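Local coordinates for protein BolA (Coxiella burnetii, PDB 3TR3) that is a stress-induced BolA/IbaG-family protein of unestablished function, probably linked, as in relatives, to glutaredoxin partnership and iron-sulfur metabolism, at residues B[49-54]-B[69-74]. Sequence-based numbering, arbitrary orientation.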
ATOM      1  N   THR B  49      19.406   9.877   4.449  1.00 34.25           N
ATOM      2  CA  THR B  49      18.680  10.252   5.653  1.00 34.64           C
ATOM      3  C   THR B  49      17.241   9.752   5.656  1.00 36.30           C
ATOM      4  O   THR B  49      16.748   9.288   6.686  1.00 41.28           O
ATOM      5  CB  THR B  49      18.641  11.770   5.813  1.00 36.42           C
ATOM      6  OG1 THR B  49      19.975  12.227   6.007  1.00 42.94           O
ATOM      7  CG2 THR B  49      17.773  12.165   6.995  1.00 34.90           C
ATOM      8  N   ARG B  50      16.558   9.886   4.519  1.00 31.57           N
ATOM      9  CA  ARG B  50      15.152   9.486   4.434  1.00 30.01           C
ATOM     10  C   ARG B  50      15.065   8.007   4.796  1.00 29.66           C
ATOM     11  O   ARG B  50      14.267   7.606   5.644  1.00 27.74           O
ATOM     12  CB  ARG B  50      14.586   9.724   3.045  1.00 30.68           C
ATOM     13  CG  ARG B  50      14.340  11.168   2.674  1.00 29.79           C
ATOM     14  CD  ARG B  50      14.121  11.297   1.170  1.00 23.11           C
ATOM     15  NE  ARG B  50      13.903  12.684   0.812  1.00 36.24           N
ATOM     16  CZ  ARG B  50      13.057  13.123  -0.120  1.00 35.00           C
ATOM     17  NH1 ARG B  50      12.305  12.244  -0.792  1.00 26.65           N
ATOM     18  NH2 ARG B  50      12.950  14.449  -0.363  1.00 27.74           N
ATOM     19  N   HIS B  51      15.960   7.220   4.206  1.00 32.15           N
ATOM     20  CA  HIS B  51      16.014   5.775   4.457  1.00 32.03           C
ATOM     21  C   HIS B  51      16.343   5.461   5.905  1.00 35.49           C
ATOM     22  O   HIS B  51      15.748   4.568   6.484  1.00 38.44           O
ATOM     23  CB  HIS B  51      17.005   5.069   3.515  1.00 33.09           C
ATOM     24  CG  HIS B  51      16.584   5.060   2.073  1.00 38.16           C
ATOM     25  ND1 HIS B  51      17.116   4.183   1.150  1.00 37.98           N
ATOM     26  CD2 HIS B  51      15.689   5.824   1.392  1.00 35.22           C
ATOM     27  CE1 HIS B  51      16.569   4.409  -0.031  1.00 34.61           C
ATOM     28  NE2 HIS B  51      15.719   5.413   0.084  1.00 35.61           N
ATOM     29  N   ARG B  52      17.276   6.203   6.501  1.00 35.47           N
ATOM     30  CA  ARG B  52      17.637   5.937   7.888  1.00 38.94           C
ATOM     31  C   ARG B  52      16.510   6.221   8.877  1.00 35.62           C
ATOM     32  O   ARG B  52      16.326   5.472   9.852  1.00 35.10           O
ATOM     33  CB  ARG B  52      18.910   6.678   8.271  1.00 44.32           C
ATOM     34  CG  ARG B  52      20.097   6.022   7.659  1.00 53.21           C
ATOM     35  CD  ARG B  52      21.306   6.879   7.783  1.00 64.55           C
ATOM     36  NE  ARG B  52      22.495   6.108   7.438  1.00 77.80           N
ATOM     37  CZ  ARG B  52      23.742   6.570   7.533  1.00 84.75           C
ATOM     38  NH1 ARG B  52      23.968   7.816   7.961  1.00 82.56           N
ATOM     39  NH2 ARG B  52      24.762   5.783   7.194  1.00 86.79           N
ATOM     40  N   LEU B  53      15.754   7.288   8.631  1.00 29.72           N
ATOM     41  CA  LEU B  53      14.604   7.572   9.487  1.00 31.94           C
ATOM     42  C   LEU B  53      13.633   6.367   9.510  1.00 37.24           C
ATOM     43  O   LEU B  53      13.084   6.022  10.566  1.00 36.92           O
ATOM     44  CB  LEU B  53      13.881   8.831   9.032  1.00 31.75           C
ATOM     45  CG  LEU B  53      14.452  10.137   9.580  1.00 41.33           C
ATOM     46  CD1 LEU B  53      13.688  11.370   9.035  1.00 43.58           C
ATOM     47  CD2 LEU B  53      14.481  10.110  11.128  1.00 41.16           C
ATOM     48  N   VAL B  54      13.449   5.736   8.339  1.00 33.32           N
ATOM     49  CA  VAL B  54      12.537   4.628   8.196  1.00 32.76           C
ATOM     50  C   VAL B  54      13.078   3.379   8.921  1.00 32.27           C
ATOM     51  O   VAL B  54      12.352   2.750   9.705  1.00 29.02           O
ATOM     52  CB  VAL B  54      12.203   4.330   6.702  1.00 33.55           C
ATOM     53  CG1 VAL B  54      11.441   3.024   6.599  1.00 23.90           C
ATOM     54  CG2 VAL B  54      11.402   5.489   6.063  1.00 27.47           C
ATOM     55  N   LEU B  69      15.196  -5.003   3.272  1.00 30.87           N
ATOM     56  CA  LEU B  69      14.144  -4.053   3.005  1.00 31.13           C
ATOM     57  C   LEU B  69      14.650  -2.954   2.097  1.00 34.72           C
ATOM     58  O   LEU B  69      15.484  -2.211   2.479  1.00 40.65           O
ATOM     59  CB  LEU B  69      13.626  -3.463   4.301  1.00 32.19           C
ATOM     60  CG  LEU B  69      12.630  -2.321   4.121  1.00 29.30           C
ATOM     61  CD1 LEU B  69      11.433  -2.756   3.226  1.00 23.17           C
ATOM     62  CD2 LEU B  69      12.159  -1.836   5.471  1.00 24.61           C
ATOM     63  N   SER B  70      14.124  -2.873   0.887  1.00 38.84           N
ATOM     64  CA  SER B  70      14.505  -1.903  -0.121  1.00 31.44           C
ATOM     65  C   SER B  70      13.461  -0.782  -0.076  1.00 31.37           C
ATOM     66  O   SER B  70      12.283  -1.063   0.116  1.00 34.66           O
ATOM     67  CB  SER B  70      14.519  -2.645  -1.466  1.00 37.25           C
ATOM     68  OG  SER B  70      14.444  -1.787  -2.579  1.00 46.37           O
ATOM     69  N   LEU B  71      13.861   0.488  -0.208  1.00 32.38           N
ATOM     70  CA  LEU B  71      12.901   1.610  -0.004  1.00 34.22           C
ATOM     71  C   LEU B  71      12.867   2.605  -1.141  1.00 34.27           C
ATOM     72  O   LEU B  71      13.896   2.898  -1.730  1.00 35.00           O
ATOM     73  CB  LEU B  71      13.169   2.423   1.292  1.00 22.68           C
ATOM     74  CG  LEU B  71      13.207   1.751   2.661  1.00 31.06           C
ATOM     75  CD1 LEU B  71      13.880   2.681   3.773  1.00 23.77           C
ATOM     76  CD2 LEU B  71      11.799   1.288   3.093  1.00 29.53           C
ATOM     77  N   LYS B  72      11.670   3.102  -1.442  1.00 35.57           N
ATOM     78  CA  LYS B  72      11.523   4.377  -2.139  1.00 37.02           C
ATOM     79  C   LYS B  72      10.792   5.345  -1.219  1.00 36.34           C
ATOM     80  O   LYS B  72       9.708   5.035  -0.730  1.00 35.78           O
ATOM     81  CB  LYS B  72      10.795   4.266  -3.462  1.00 35.70           C
ATOM     82  CG  LYS B  72      11.508   3.447  -4.502  1.00 43.74           C
ATOM     83  CD  LYS B  72      10.570   3.140  -5.698  1.00 59.09           C
ATOM     84  CE  LYS B  72      11.301   2.343  -6.772  1.00 60.50           C
ATOM     85  NZ  LYS B  72      10.388   1.945  -7.867  1.00 63.71           N
ATOM     86  N   THR B  73      11.411   6.511  -0.992  1.00 31.99           N
ATOM     87  CA  THR B  73      10.927   7.503  -0.025  1.00 31.10           C
ATOM     88  C   THR B  73      10.563   8.809  -0.705  1.00 32.16           C
ATOM     89  O   THR B  73      11.394   9.410  -1.359  1.00 34.40           O
ATOM     90  CB  THR B  73      11.993   7.767   1.074  1.00 33.72           C
ATOM     91  OG1 THR B  73      13.280   7.971   0.472  1.00 30.91           O
ATOM     92  CG2 THR B  73      12.061   6.566   2.053  1.00 22.85           C
ATOM     93  N   TYR B  74       9.315   9.244  -0.567  1.00 32.13           N
ATOM     94  CA  TYR B  74       8.863  10.451  -1.241  1.00 33.95           C
ATOM     95  C   TYR B  74       8.224  11.399  -0.248  1.00 33.61           C
ATOM     96  O   TYR B  74       7.657  10.981   0.754  1.00 35.29           O
ATOM     97  CB  TYR B  74       7.817  10.147  -2.340  1.00 39.72           C
ATOM     98  CG  TYR B  74       8.295   9.227  -3.454  1.00 47.72           C
ATOM     99  CD1 TYR B  74       9.050   9.709  -4.518  1.00 51.13           C
ATOM    100  CD2 TYR B  74       7.974   7.871  -3.443  1.00 50.02           C
ATOM    101  CE1 TYR B  74       9.500   8.869  -5.520  1.00 56.32           C
ATOM    102  CE2 TYR B  74       8.404   7.027  -4.441  1.00 54.51           C
ATOM    103  CZ  TYR B  74       9.169   7.516  -5.479  1.00 59.90           C
ATOM    104  OH  TYR B  74       9.581   6.642  -6.476  1.00 64.29           O
TER
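Leu71, on strand 69-74, packs against His51 and Val54 of helix 49-54. Its CB sits over the centre of one face of the His51 ring, a CH-pi contact 4.1 Å from the centroid. The Leu71 carbonyl lies nearby, its O 3.5 Å from His51 CE1. Farther out, Leu71 CD1 meets Val54 CG1 tip to tip at 3.7 Å. Val54 CG1 is anti to the backbone N (chi1 170°) and reaches both Leu71 methyls.

Two residues on, Thr73 again faces the helix and fits between Arg50 and His51. Its OG1 lies at the edge of the His51 ring, 3.4 Å from CD2 and in the ring plane. The same oxygen is 3.4 Å from Arg50 CB, and the extended Arg50 chain runs on past it. This brings Arg50 NH1 to the Thr73 carbonyl O, a bent hydrogen bond of 3.0 Å. The O lies in the guanidinium plane, but NH1 stands 45° out of the carbonyl plane. Glu78 also holds NH1 through a salt bridge, and Gln45 O accepts a bond from NE.

Ser70, Lys72 and Tyr74 pair through their backbones with strand 32-38, which puts strand 68-74 outermost in the mixed three-stranded sheet within this chain. Leu71 and Thr73 face helix 47-57, which crosses it with segment axes 8.7 Å apart at 112°. This is helix-on-sheet packing of the two-layer alpha+beta BolA fold, with the alpha-beta-beta-alpha-alpha-beta order of a type II KH-like domain.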